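Side-chain contacts in acetyl xylan esterase (Paenibacillus sp. R4, PDB 6AGQ), which probably hydrolyses acetyl esters of xylan and is a cold-active enzyme with the alpha/beta-hydrolase fold: residues A284-L289 / K293-Y298; R265-I270 / M314-A319; Y14-T19 / L211-R216; I179-G184 / G189-A194; I270-Q273 / P278-T281. All coordinates share one frame; numbering follows the deposited sequence.

Contact 1 of 5, residues A284-L289 / K293-Y298; sequences AAYNHL and KEVRLY
Lys-293 lies over the ring of Tyr-286, and its aliphatic chain can be followed across it. CB stands 3.7 Å from Tyr-286 CE1, with Leu-289 CD1 reaching it from the turn at 4.0 Å. With chi1 at 61°, CG sits between the backbone N and the carbonyl carbon and comes 3.5 Å from Tyr-286 OH. CD is the atom most clearly over the face, 3.7 Å from the ring centroid in a CH-pi contact. CE carries on to the other flank of the ring, 3.5 Å from Tyr-286 CE2. There a bend at chi4 (-107°) turns the ammonium group off the chain. NZ donates a hydrogen bond to water 1 at 2.6 Å; this water in turn donates to Tyr-286 O and, at 2.7 Å, to Leu-289 O, the first and last residues of a type I turn. Across the ring, Val-295 CB covers the opposite face at 4.1 Å from the centroid, so the phenol is sandwiched between two side chains of strand 293-298.

The contact packs the C-terminal part of helix 279-286 onto the next strand of its beta-alpha-beta unit. Chemically, the lysine divides its work: methylenes supply dispersion over the ring, the charge reaches the turn carbonyls through water, and any cation-pi attraction is long and at most weak.

Contact 2 of 5, residues R265-I270 / M314-A319; sequences RTLMAI and MRFIEA
Phe-316 and Leu-267 make a CH-pi contact between helix 309-320 and strand 265-271. Leu-267 CB is 3.5 Å from the centroid of the phenyl ring and only 8° off its normal, so the methylene sits almost exactly above the ring centre. CG anti to the backbone N (chi1 -174°) aims the Phe-316 ring at the strand, and chi2 turns its face to Leu-267.

Apolar packing widens the patch. The two side chains run alongside each other in opposing senses, which brings Leu-267 CD2 back to 3.7 Å from Phe-316 CB, near the root of the ring. At the far end, Arg-265 contributes methylenes: its CG lies 3.7 Å from Phe-316 CZ and its CD 3.9 Å from Phe-316 CE1. The backbone joins in through Thr-266 C, 3.9 Å from Phe-316 CZ. Replacing the ring by an alanine here would probably leave Leu-267 CB and the Arg-265 methylenes without their partner and open a gap between helix and strand.

The cationic end of Arg-265 is engaged further on, in a cation-pi contact with Tyr-320, whose ring also meets that of Phe-316. The short segments run nearly antiparallel, at 176°, with their axes 10.2 Å apart at closest approach. Leu-203 and Leu-205 of strand 203-207 and Glu-294 of strand 293-298 also touch Phe-316, so the helix seats this one ring over three neighbouring strands of the central sheet.

Contact 3 of 5, residues Y14-T19 / L211-R216; sequences YKPELT and LCHFRR
Tyr-14 and His-213 reach toward each other from opposite directions and join by a hydrogen bond: His-213 NE2 donates to Tyr-14 OH at 2.9 Å, with an N-H...O angle of 145°. The hydroxyl lies at the imidazole edge, practically in the ring plane. Both side chains have CG anti to the backbone N, at chi1 -175° for Tyr-14 and -158° for His-213, and this extended setting brings the tyrosine hydroxyl to the NE2 edge of the imidazole.

Flat faces are held from within each segment. Pro-16 CD lies 3.9 Å above the plane of the Tyr-14 ring, over its centre, while Arg-216 CB stands 3.6 Å above that of His-213. Pro-16 also leans across, its CG 3.7 Å from His-213 NE2. Arg-216, extended from CG to NE, passes CD beside Tyr-14 OH at 3.4 Å and carries its NE on to a hydrogen bond with Ser-280 OG. A phenylalanine in place of Tyr-14 would probably leave His-213 NE2 without its acceptor and the imidazole freer to turn.

His-213 is the N-cap residue of helix 214-219, and a zinc ion lies about 6 Å from its side chain, too far for direct coordination. The chemistry implies a directional polar link, backed by hydrocarbon on both rings, that ties the loop 14-19 to the start of this helix at the surface.

Contact 4 of 5, residues I179-G184 / G189-A194; sequences IAVYGG and GLALAA
The strand-helix corner that carries the GxSxG pattern, probably the nucleophile elbow of this alpha/beta-hydrolase, is packed by Val-181 against Ala-191 and Ala-194. Gly-183 belongs to the pattern, and Ser-185, just past the strand, is the likely nucleophile. Chain direction nearly reverses here: the axes of the short segments make 155° and approach to 7.0 Å.

Val-181 does most of the work with its two methyls. CG1 is anti to the carbonyl carbon (chi1 -72°), and the two branches reach different residues of the helix. CG2 faces Ala-191, 3.9 Å from its CB and 3.7 Å from its carbonyl O. CG1 points one turn further along, to Ala-194 CB at 4.2 Å. The Ala-191 methyl also lies against the strand backbone, 3.9 Å from Val-181 C and 4.0 Å from Tyr-182 N. At Gly-183 a beta carbon would head for the helix, toward this same methyl.

Strand 179-184 is an inner strand of the sheet, between strands 86-92 and 203-207, and helix 186-197 leads on to the latter in a beta-alpha-beta crossover. Ala-194 also touches Tyr-92 on the neighbouring strand.

The contact is apolar packing, methyl on methyl and methyl on backbone. Ala-193 N and Ala-194 N are bonded within the helix, to Gly-189 O and Leu-190 O. The methyl side chains on the helix side probably allow so close an approach beside the likely active-site turn.

Contact 5 of 5, residues I270-Q273 / P278-T281; sequences ITLQ and PPST
Ile-270 and Leu-272 close on the ring of Pro-279 at a beta-alpha junction, where strand 265-271 hands over to helix 279-286 in a beta-alpha-beta unit. In alpha/beta-hydrolases the loop after the corresponding strand usually carries the catalytic acid, and Asp-274 is probably that residue here.

Pro-279 turns its CB toward the strand and is met by two side chains at different slants. Ile-270 runs obliquely to it, and its branch methyl makes the contact: CG2, anti to the backbone N, lies 3.8 Å from Pro-279 CB. Leu-272 comes across at about a right angle. Its own CB starts off away from the helix, yet with CG beside the backbone N (chi1 -72°) the chain doubles back far enough for CD2 to stand 4.0 Å from the same Pro-279 CB. The ring's next carbon, Pro-279 CG, rests 3.8 Å from Leu-272 O, so the pyrrolidine touches the backbone as well as the methyls. Leu-11 of helix 8-11 packs on both Leu-272 and Pro-279.

Just before the helix, Pro-278 is the N-cap residue, and its carbonyl is gripped twice by one residue. Thr-281 N donates to Pro-278 O at 3.0 Å, and Thr-281 OG1 donates to that same oxygen at 2.7 Å, lying in the carbonyl plane with a C=O...O angle of 151°.

From the N terminus, contact 3 opens first, at 14-19, and closes at 211-216 the longest of the five loops. Contact 4 lies wholly within that span, a short strand-to-helix return at the middle of the sheet. The chain then starts contact 2 at 265-270, which closes only at 314-319, near the C terminus. Contact 5 starts from the same strand, sharing Ile-270, and closes early; contact 1 follows it and lies wholly within contact 2. Both use helix 279-286. The two halves are joined in space: Asn-287 ND2 of contact 1 hydrogen-bonds to Tyr-14 O of contact 3, while contact 4 touches both, so the N-terminal loop, inner strand-helix corner and C-terminal sheet edge are tied together.

Contact 1 of 5, residues A284-L289 / K293-Y298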
# COMPACT_ATOMS: atom_id res chain seq x y z
N ALA A 284 22.34 -18.43 11.77
CA ALA A 284 22.55 -18.85 13.13
C ALA A 284 22.42 -20.35 13.39
O ALA A 284 23.25 -20.93 14.12
CB ALA A 284 21.58 -18.09 14.04
N ALA A 285 21.36 -20.98 12.86
CA ALA A 285 21.28 -22.46 12.87
C ALA A 285 22.37 -23.14 11.97
O ALA A 285 23.10 -24.02 12.46
CB ALA A 285 19.86 -22.96 12.48
N TYR A 286 22.50 -22.72 10.70
CA TYR A 286 23.57 -23.22 9.76
C TYR A 286 24.95 -23.23 10.43
O TYR A 286 25.66 -24.21 10.39
CB TYR A 286 23.62 -22.34 8.48
CG TYR A 286 24.66 -22.78 7.46
CD1 TYR A 286 24.44 -23.91 6.70
CD2 TYR A 286 25.86 -22.08 7.27
CE1 TYR A 286 25.34 -24.36 5.80
CE2 TYR A 286 26.80 -22.53 6.34
CZ TYR A 286 26.52 -23.68 5.60
OH TYR A 286 27.35 -24.25 4.63
N ASN A 287 25.29 -22.18 11.14
CA ASN A 287 26.64 -22.07 11.74
C ASN A 287 26.84 -22.92 13.01
O ASN A 287 27.97 -23.01 13.50
CB ASN A 287 26.99 -20.59 12.02
CG ASN A 287 27.30 -19.83 10.76
OD1 ASN A 287 27.81 -20.41 9.82
ND2 ASN A 287 26.97 -18.56 10.71
N HIS A 288 25.77 -23.54 13.50
CA HIS A 288 25.81 -24.53 14.57
C HIS A 288 25.66 -26.00 14.15
O HIS A 288 25.78 -26.87 14.95
CB HIS A 288 24.69 -24.20 15.61
CG HIS A 288 25.09 -23.15 16.59
ND1 HIS A 288 24.60 -21.86 16.55
CD2 HIS A 288 25.97 -23.18 17.62
CE1 HIS A 288 25.13 -21.16 17.53
NE2 HIS A 288 25.97 -21.94 18.20
N LEU A 289 25.42 -26.27 12.89
CA LEU A 289 25.35 -27.66 12.41
C LEU A 289 26.65 -28.37 12.78
O LEU A 289 27.71 -27.78 12.66
CB LEU A 289 25.16 -27.68 10.90
CG LEU A 289 23.78 -27.17 10.41
CD1 LEU A 289 23.80 -27.05 8.92
CD2 LEU A 289 22.64 -28.10 10.81
N LYS A 293 28.10 -29.60 5.64
CA LYS A 293 27.07 -28.69 5.25
C LYS A 293 27.46 -27.85 4.07
O LYS A 293 28.65 -27.61 3.83
CB LYS A 293 26.80 -27.74 6.40
CG LYS A 293 28.02 -26.90 6.79
CD LYS A 293 27.66 -25.99 7.97
CE LYS A 293 28.67 -24.89 8.17
NZ LYS A 293 29.46 -25.18 9.35
N GLU A 294 26.43 -27.36 3.40
CA GLU A 294 26.57 -26.57 2.17
C GLU A 294 25.42 -25.66 2.18
O GLU A 294 24.40 -26.05 2.65
CB GLU A 294 26.39 -27.44 0.93
CG GLU A 294 27.57 -28.28 0.55
CD GLU A 294 27.26 -29.22 -0.62
OE1 GLU A 294 27.61 -30.42 -0.50
OE2 GLU A 294 26.64 -28.78 -1.66
N VAL A 295 25.57 -24.49 1.60
CA VAL A 295 24.56 -23.46 1.61
C VAL A 295 24.32 -22.97 0.17
O VAL A 295 25.24 -22.98 -0.61
CB VAL A 295 24.93 -22.34 2.59
CG1 VAL A 295 26.19 -21.54 2.14
CG2 VAL A 295 23.74 -21.43 2.84
N ARG A 296 23.07 -22.67 -0.23
CA ARG A 296 22.83 -21.90 -1.46
C ARG A 296 22.27 -20.52 -1.05
O ARG A 296 21.24 -20.45 -0.40
CB ARG A 296 21.86 -22.62 -2.38
CG ARG A 296 22.26 -24.01 -2.86
CD ARG A 296 23.48 -24.02 -3.78
NE ARG A 296 23.95 -25.38 -4.13
CZ ARG A 296 24.86 -26.10 -3.46
NH1 ARG A 296 25.48 -25.60 -2.37
NH2 ARG A 296 25.20 -27.33 -3.88
N LEU A 297 22.94 -19.43 -1.43
CA LEU A 297 22.51 -18.03 -1.15
C LEU A 297 21.89 -17.44 -2.38
O LEU A 297 22.55 -17.25 -3.40
CB LEU A 297 23.73 -17.19 -0.77
CG LEU A 297 24.68 -17.84 0.25
CD1 LEU A 297 26.02 -17.10 0.32
CD2 LEU A 297 24.00 -17.82 1.59
N TYR A 298 20.58 -17.23 -2.34
CA TYR A 298 19.83 -16.55 -3.39
C TYR A 298 19.72 -15.06 -2.98
O TYR A 298 18.85 -14.66 -2.17
CB TYR A 298 18.50 -17.27 -3.60
CG TYR A 298 18.73 -18.72 -3.96
CD1 TYR A 298 19.54 -19.06 -5.05
CD2 TYR A 298 18.15 -19.77 -3.23
CE1 TYR A 298 19.79 -20.40 -5.40
CE2 TYR A 298 18.39 -21.11 -3.59
CZ TYR A 298 19.22 -21.42 -4.67
OH TYR A 298 19.51 -22.72 -5.03
O HOH W 1 28.28 -25.30 11.67

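Contact 2 of 5, residues R265-I270 / M314-A319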
# COMPACT_ATOMS: atom_id res chain seq x y z
N ARG A 265 24.55 -34.80 6.86
CA ARG A 265 25.02 -33.84 5.87
C ARG A 265 23.86 -32.95 5.47
O ARG A 265 22.81 -33.48 5.19
CB ARG A 265 25.58 -34.59 4.64
CG ARG A 265 26.00 -33.68 3.50
CD ARG A 265 26.54 -34.43 2.27
NE ARG A 265 27.55 -35.39 2.65
CZ ARG A 265 28.87 -35.18 2.75
NH1 ARG A 265 29.44 -34.00 2.44
NH2 ARG A 265 29.65 -36.21 3.10
N THR A 266 24.06 -31.64 5.42
CA THR A 266 22.96 -30.66 5.29
C THR A 266 23.19 -29.70 4.11
O THR A 266 24.33 -29.24 3.91
CB THR A 266 22.87 -29.80 6.54
OG1 THR A 266 22.71 -30.66 7.67
CG2 THR A 266 21.66 -28.86 6.52
N LEU A 267 22.13 -29.47 3.32
CA LEU A 267 22.09 -28.48 2.23
C LEU A 267 21.01 -27.52 2.60
O LEU A 267 19.79 -27.87 2.49
CB LEU A 267 21.73 -29.10 0.87
CG LEU A 267 21.52 -28.10 -0.31
CD1 LEU A 267 22.83 -27.44 -0.69
CD2 LEU A 267 20.97 -28.74 -1.55
N MET A 268 21.41 -26.32 2.98
CA MET A 268 20.52 -25.24 3.27
C MET A 268 20.41 -24.13 2.20
O MET A 268 21.41 -23.59 1.80
CB MET A 268 20.91 -24.63 4.61
CG MET A 268 19.81 -23.68 5.09
SD MET A 268 20.06 -22.86 6.65
CE MET A 268 20.24 -24.23 7.81
N ALA A 269 19.19 -23.78 1.82
CA ALA A 269 18.87 -22.55 1.09
C ALA A 269 18.57 -21.35 2.01
O ALA A 269 17.76 -21.44 2.95
CB ALA A 269 17.63 -22.76 0.21
N ILE A 270 19.19 -20.21 1.70
CA ILE A 270 18.89 -18.96 2.42
C ILE A 270 18.65 -17.88 1.39
O ILE A 270 19.38 -17.78 0.39
CB ILE A 270 20.06 -18.58 3.31
CG1 ILE A 270 20.37 -19.73 4.27
CG2 ILE A 270 19.81 -17.25 4.03
CD1 ILE A 270 21.59 -19.53 5.17
N MET A 314 18.14 -32.10 -6.11
CA MET A 314 18.34 -33.30 -6.92
C MET A 314 19.78 -33.67 -7.03
O MET A 314 20.09 -34.80 -6.73
CB MET A 314 17.66 -33.17 -8.27
CG MET A 314 16.14 -33.14 -8.17
SD MET A 314 15.43 -32.80 -9.79
CE MET A 314 13.74 -32.33 -9.43
N ARG A 315 20.67 -32.75 -7.40
CA ARG A 315 22.14 -33.03 -7.49
C ARG A 315 22.76 -33.45 -6.16
O ARG A 315 23.59 -34.35 -6.10
CB ARG A 315 22.92 -31.80 -7.96
CG ARG A 315 22.66 -31.38 -9.39
CD ARG A 315 23.63 -30.31 -9.88
NE ARG A 315 23.25 -29.90 -11.24
CZ ARG A 315 23.60 -30.51 -12.38
NH1 ARG A 315 24.40 -31.59 -12.40
NH2 ARG A 315 23.14 -30.03 -13.54
N PHE A 316 22.39 -32.76 -5.09
CA PHE A 316 22.78 -33.09 -3.74
C PHE A 316 22.36 -34.49 -3.32
O PHE A 316 23.18 -35.27 -2.81
CB PHE A 316 22.17 -32.03 -2.81
CG PHE A 316 22.60 -32.16 -1.39
CD1 PHE A 316 23.88 -31.79 -1.01
CD2 PHE A 316 21.71 -32.59 -0.43
CE1 PHE A 316 24.30 -31.92 0.31
CE2 PHE A 316 22.10 -32.69 0.88
CZ PHE A 316 23.39 -32.35 1.25
N ILE A 317 21.08 -34.80 -3.52
CA ILE A 317 20.52 -36.11 -3.26
C ILE A 317 21.19 -37.20 -4.10
O ILE A 317 21.58 -38.25 -3.56
CB ILE A 317 18.99 -36.11 -3.41
CG1 ILE A 317 18.42 -35.45 -2.15
CG2 ILE A 317 18.45 -37.55 -3.59
CD1 ILE A 317 17.01 -34.98 -2.29
N GLU A 318 21.35 -36.96 -5.40
CA GLU A 318 22.02 -37.93 -6.28
C GLU A 318 23.43 -38.17 -5.86
O GLU A 318 23.91 -39.28 -5.96
CB GLU A 318 21.96 -37.50 -7.76
CG GLU A 318 20.80 -38.09 -8.55
CD GLU A 318 21.26 -39.25 -9.40
OE1 GLU A 318 21.88 -38.98 -10.47
OE2 GLU A 318 21.04 -40.42 -9.00
N ALA A 319 24.15 -37.12 -5.43
CA ALA A 319 25.53 -37.30 -5.01
C ALA A 319 25.75 -38.02 -3.72
O ALA A 319 26.77 -38.69 -3.56
CB ALA A 319 26.23 -35.95 -4.95

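Contact 3 of 5, residues Y14-T19 / L211-R216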
# COMPACT_ATOMS: atom_id res chain seq x y z
N TYR A 14 28.32 -15.45 11.93
CA TYR A 14 27.29 -15.21 12.94
C TYR A 14 26.92 -16.51 13.64
O TYR A 14 26.26 -17.38 13.08
CB TYR A 14 26.03 -14.52 12.37
CG TYR A 14 25.00 -14.16 13.44
CD1 TYR A 14 25.37 -13.46 14.59
CD2 TYR A 14 23.66 -14.51 13.29
CE1 TYR A 14 24.42 -13.12 15.56
CE2 TYR A 14 22.71 -14.19 14.26
CZ TYR A 14 23.07 -13.50 15.39
OH TYR A 14 22.08 -13.22 16.36
N LYS A 15 27.35 -16.62 14.88
CA LYS A 15 27.22 -17.82 15.64
C LYS A 15 26.86 -17.40 17.08
O LYS A 15 27.67 -17.49 17.98
CB LYS A 15 28.53 -18.58 15.53
CG LYS A 15 28.46 -19.94 16.18
CD LYS A 15 29.61 -20.84 15.74
CE LYS A 15 29.45 -22.12 16.53
NZ LYS A 15 30.44 -23.15 16.25
N PRO A 16 25.61 -16.98 17.32
CA PRO A 16 25.19 -16.57 18.66
C PRO A 16 25.18 -17.74 19.65
O PRO A 16 25.23 -18.89 19.23
CB PRO A 16 23.76 -16.06 18.43
CG PRO A 16 23.28 -16.91 17.28
CD PRO A 16 24.46 -17.19 16.43
N GLU A 17 25.10 -17.44 20.94
CA GLU A 17 25.14 -18.46 22.00
C GLU A 17 23.91 -19.39 21.96
O GLU A 17 22.78 -18.96 21.65
CB GLU A 17 25.36 -17.77 23.40
CG GLU A 17 24.45 -18.18 24.57
CD GLU A 17 24.66 -17.38 25.89
OE1 GLU A 17 25.17 -16.23 25.88
OE2 GLU A 17 24.31 -17.90 26.97
N LEU A 18 24.10 -20.67 22.23
CA LEU A 18 22.94 -21.56 22.34
C LEU A 18 22.07 -21.19 23.57
O LEU A 18 22.54 -20.75 24.60
CB LEU A 18 23.35 -23.04 22.37
CG LEU A 18 24.08 -23.55 21.12
CD1 LEU A 18 24.67 -24.94 21.37
CD2 LEU A 18 23.14 -23.58 19.91
N THR A 19 20.77 -21.37 23.41
CA THR A 19 19.81 -21.08 24.43
C THR A 19 19.23 -22.35 25.02
O THR A 19 18.31 -22.24 25.84
CB THR A 19 18.68 -20.28 23.79
OG1 THR A 19 18.05 -21.09 22.76
CG2 THR A 19 19.27 -18.96 23.16
N LEU A 211 11.17 -21.18 12.71
CA LEU A 211 11.43 -21.77 14.04
C LEU A 211 12.91 -21.74 14.45
O LEU A 211 13.37 -22.62 15.19
CB LEU A 211 10.91 -23.22 14.18
CG LEU A 211 9.53 -23.48 13.55
CD1 LEU A 211 9.19 -24.96 13.32
CD2 LEU A 211 8.47 -22.81 14.40
N CYS A 212 13.64 -20.71 14.03
CA CYS A 212 15.07 -20.57 14.38
C CYS A 212 15.27 -19.22 15.04
O CYS A 212 14.68 -18.22 14.63
CB CYS A 212 16.02 -20.68 13.18
SG CYS A 212 15.99 -22.29 12.28
N HIS A 213 16.15 -19.22 16.02
CA HIS A 213 16.58 -18.06 16.74
C HIS A 213 15.42 -17.15 17.13
O HIS A 213 15.40 -15.98 16.72
CB HIS A 213 17.68 -17.38 15.91
CG HIS A 213 18.58 -16.49 16.70
ND1 HIS A 213 18.56 -16.45 18.08
CD2 HIS A 213 19.54 -15.62 16.31
CE1 HIS A 213 19.45 -15.57 18.51
NE2 HIS A 213 20.04 -15.04 17.46
N PHE A 214 14.44 -17.72 17.86
CA PHE A 214 13.15 -17.04 18.18
C PHE A 214 13.19 -15.59 18.68
O PHE A 214 12.41 -14.75 18.24
CB PHE A 214 12.32 -17.84 19.18
CG PHE A 214 11.61 -19.05 18.58
CD1 PHE A 214 10.51 -18.89 17.75
CD2 PHE A 214 12.04 -20.33 18.89
CE1 PHE A 214 9.84 -19.98 17.22
CE2 PHE A 214 11.40 -21.43 18.36
CZ PHE A 214 10.29 -21.25 17.52
N ARG A 215 14.02 -15.31 19.65
CA ARG A 215 14.06 -14.01 20.26
C ARG A 215 14.57 -12.94 19.27
O ARG A 215 14.11 -11.82 19.28
CB ARG A 215 14.92 -14.05 21.50
CG ARG A 215 14.83 -12.79 22.35
CD ARG A 215 16.01 -12.73 23.31
NE ARG A 215 15.79 -13.59 24.47
CZ ARG A 215 15.10 -13.23 25.54
NH1 ARG A 215 14.51 -12.01 25.67
NH2 ARG A 215 14.98 -14.10 26.51
N ARG A 216 15.45 -13.31 18.37
CA ARG A 216 15.88 -12.38 17.33
C ARG A 216 14.80 -12.17 16.24
O ARG A 216 14.53 -11.04 15.84
CB ARG A 216 17.20 -12.80 16.74
CG ARG A 216 17.74 -11.77 15.76
CD ARG A 216 19.09 -12.18 15.19
NE ARG A 216 19.42 -11.32 14.05
CZ ARG A 216 19.93 -10.08 14.14
NH1 ARG A 216 20.12 -9.38 13.02
NH2 ARG A 216 20.26 -9.52 15.30

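Contact 4 of 5, residues I179-G184 / G189-A194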
# COMPACT_ATOMS: atom_id res chain seq x y z
N ILE A 179 17.76 -42.12 4.26
CA ILE A 179 16.63 -41.22 4.49
C ILE A 179 17.06 -39.73 4.42
O ILE A 179 18.04 -39.34 5.07
CB ILE A 179 16.05 -41.45 5.88
CG1 ILE A 179 15.54 -42.89 6.04
CG2 ILE A 179 14.92 -40.45 6.19
CD1 ILE A 179 15.24 -43.21 7.51
N ALA A 180 16.33 -38.92 3.66
CA ALA A 180 16.51 -37.48 3.66
C ALA A 180 15.24 -36.79 4.14
O ALA A 180 14.14 -37.32 3.93
CB ALA A 180 16.88 -36.97 2.29
N VAL A 181 15.42 -35.67 4.83
CA VAL A 181 14.30 -34.84 5.38
C VAL A 181 14.39 -33.47 4.73
O VAL A 181 15.50 -32.92 4.59
CB VAL A 181 14.28 -34.79 6.93
CG1 VAL A 181 13.83 -36.12 7.54
CG2 VAL A 181 15.62 -34.44 7.50
N TYR A 182 13.25 -32.95 4.24
CA TYR A 182 13.21 -31.75 3.37
C TYR A 182 11.96 -30.94 3.68
O TYR A 182 10.95 -31.48 4.07
CB TYR A 182 13.26 -32.15 1.90
CG TYR A 182 12.59 -31.20 0.96
CD1 TYR A 182 13.11 -29.92 0.75
CD2 TYR A 182 11.44 -31.55 0.28
CE1 TYR A 182 12.46 -28.97 -0.04
CE2 TYR A 182 10.80 -30.64 -0.56
CZ TYR A 182 11.32 -29.35 -0.71
OH TYR A 182 10.71 -28.42 -1.50
N GLY A 183 12.05 -29.63 3.54
CA GLY A 183 10.92 -28.73 3.71
C GLY A 183 11.30 -27.29 3.65
O GLY A 183 12.43 -26.91 4.03
N GLY A 184 10.36 -26.49 3.19
CA GLY A 184 10.50 -25.06 3.21
C GLY A 184 9.79 -24.37 4.37
O GLY A 184 8.65 -24.69 4.72
N GLY A 189 12.30 -25.85 9.33
CA GLY A 189 12.37 -26.03 10.79
C GLY A 189 12.05 -27.44 11.26
O GLY A 189 12.78 -27.99 12.13
N LEU A 190 10.97 -28.03 10.73
CA LEU A 190 10.66 -29.43 11.04
C LEU A 190 11.73 -30.41 10.60
O LEU A 190 11.90 -31.40 11.29
CB LEU A 190 9.26 -29.96 10.50
CG LEU A 190 8.07 -29.04 10.94
CD1 LEU A 190 6.69 -29.50 10.51
CD2 LEU A 190 8.11 -28.85 12.45
N ALA A 191 12.36 -30.23 9.44
CA ALA A 191 13.45 -31.12 9.04
C ALA A 191 14.70 -30.92 9.93
O ALA A 191 15.44 -31.89 10.14
CB ALA A 191 13.87 -30.91 7.59
N LEU A 192 14.99 -29.72 10.40
CA LEU A 192 16.11 -29.57 11.38
C LEU A 192 15.75 -30.30 12.70
O LEU A 192 16.61 -30.92 13.34
CB LEU A 192 16.42 -28.08 11.68
CG LEU A 192 17.02 -27.21 10.56
CD1 LEU A 192 17.20 -25.78 11.05
CD2 LEU A 192 18.36 -27.72 10.09
N ALA A 193 14.46 -30.26 13.09
CA ALA A 193 13.99 -30.98 14.30
C ALA A 193 14.15 -32.50 14.11
O ALA A 193 14.56 -33.23 15.00
CB ALA A 193 12.53 -30.66 14.59
N ALA A 194 13.74 -32.98 12.98
CA ALA A 194 13.77 -34.41 12.73
C ALA A 194 15.17 -34.93 12.76
O ALA A 194 15.45 -35.92 13.41
CB ALA A 194 13.15 -34.73 11.41

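Contact 5 of 5, residues I270-Q273 / P278-T281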
# COMPACT_ATOMS: atom_id res chain seq x y z
N ILE A 270 19.19 -20.21 1.70
CA ILE A 270 18.89 -18.96 2.42
C ILE A 270 18.65 -17.88 1.39
O ILE A 270 19.38 -17.78 0.39
CB ILE A 270 20.06 -18.58 3.31
CG1 ILE A 270 20.37 -19.73 4.27
CG2 ILE A 270 19.81 -17.25 4.03
CD1 ILE A 270 21.59 -19.53 5.17
N THR A 271 17.64 -17.09 1.62
CA THR A 271 17.24 -16.06 0.70
C THR A 271 17.48 -14.74 1.40
O THR A 271 16.96 -14.52 2.50
CB THR A 271 15.75 -16.24 0.30
OG1 THR A 271 14.98 -16.56 1.45
CG2 THR A 271 15.60 -17.43 -0.71
N LEU A 272 18.30 -13.88 0.80
CA LEU A 272 18.83 -12.72 1.52
C LEU A 272 17.87 -11.57 1.71
O LEU A 272 18.13 -10.73 2.53
CB LEU A 272 20.09 -12.18 0.86
CG LEU A 272 21.37 -13.02 0.99
CD1 LEU A 272 22.56 -12.22 0.47
CD2 LEU A 272 21.64 -13.49 2.41
N GLN A 273 16.80 -11.51 0.93
CA GLN A 273 15.80 -10.47 1.05
C GLN A 273 14.59 -10.93 1.89
O GLN A 273 13.59 -10.23 1.97
CB GLN A 273 15.28 -10.04 -0.36
CG GLN A 273 16.32 -9.49 -1.33
CD GLN A 273 17.29 -8.49 -0.70
OE1 GLN A 273 16.88 -7.53 -0.05
NE2 GLN A 273 18.57 -8.77 -0.85
N PRO A 278 14.23 -14.26 8.41
CA PRO A 278 15.33 -13.36 8.06
C PRO A 278 16.63 -14.12 8.08
O PRO A 278 16.78 -14.99 8.94
CB PRO A 278 15.32 -12.31 9.16
CG PRO A 278 13.99 -12.46 9.82
CD PRO A 278 13.68 -13.93 9.73
N PRO A 279 17.54 -13.81 7.14
CA PRO A 279 18.70 -14.62 6.90
C PRO A 279 19.65 -14.76 8.10
O PRO A 279 20.28 -15.80 8.22
CB PRO A 279 19.37 -13.93 5.72
CG PRO A 279 18.89 -12.53 5.79
CD PRO A 279 17.54 -12.58 6.33
N SER A 280 19.69 -13.81 9.01
CA SER A 280 20.51 -13.98 10.24
C SER A 280 20.05 -15.12 11.11
O SER A 280 20.86 -15.74 11.83
CB SER A 280 20.54 -12.72 11.08
OG SER A 280 19.22 -12.26 11.39
N THR A 281 18.78 -15.43 11.08
CA THR A 281 18.25 -16.53 11.89
C THR A 281 18.55 -17.89 11.22
O THR A 281 18.81 -18.89 11.88
CB THR A 281 16.76 -16.36 12.24
OG1 THR A 281 15.92 -16.36 11.06
CG2 THR A 281 16.57 -15.06 13.06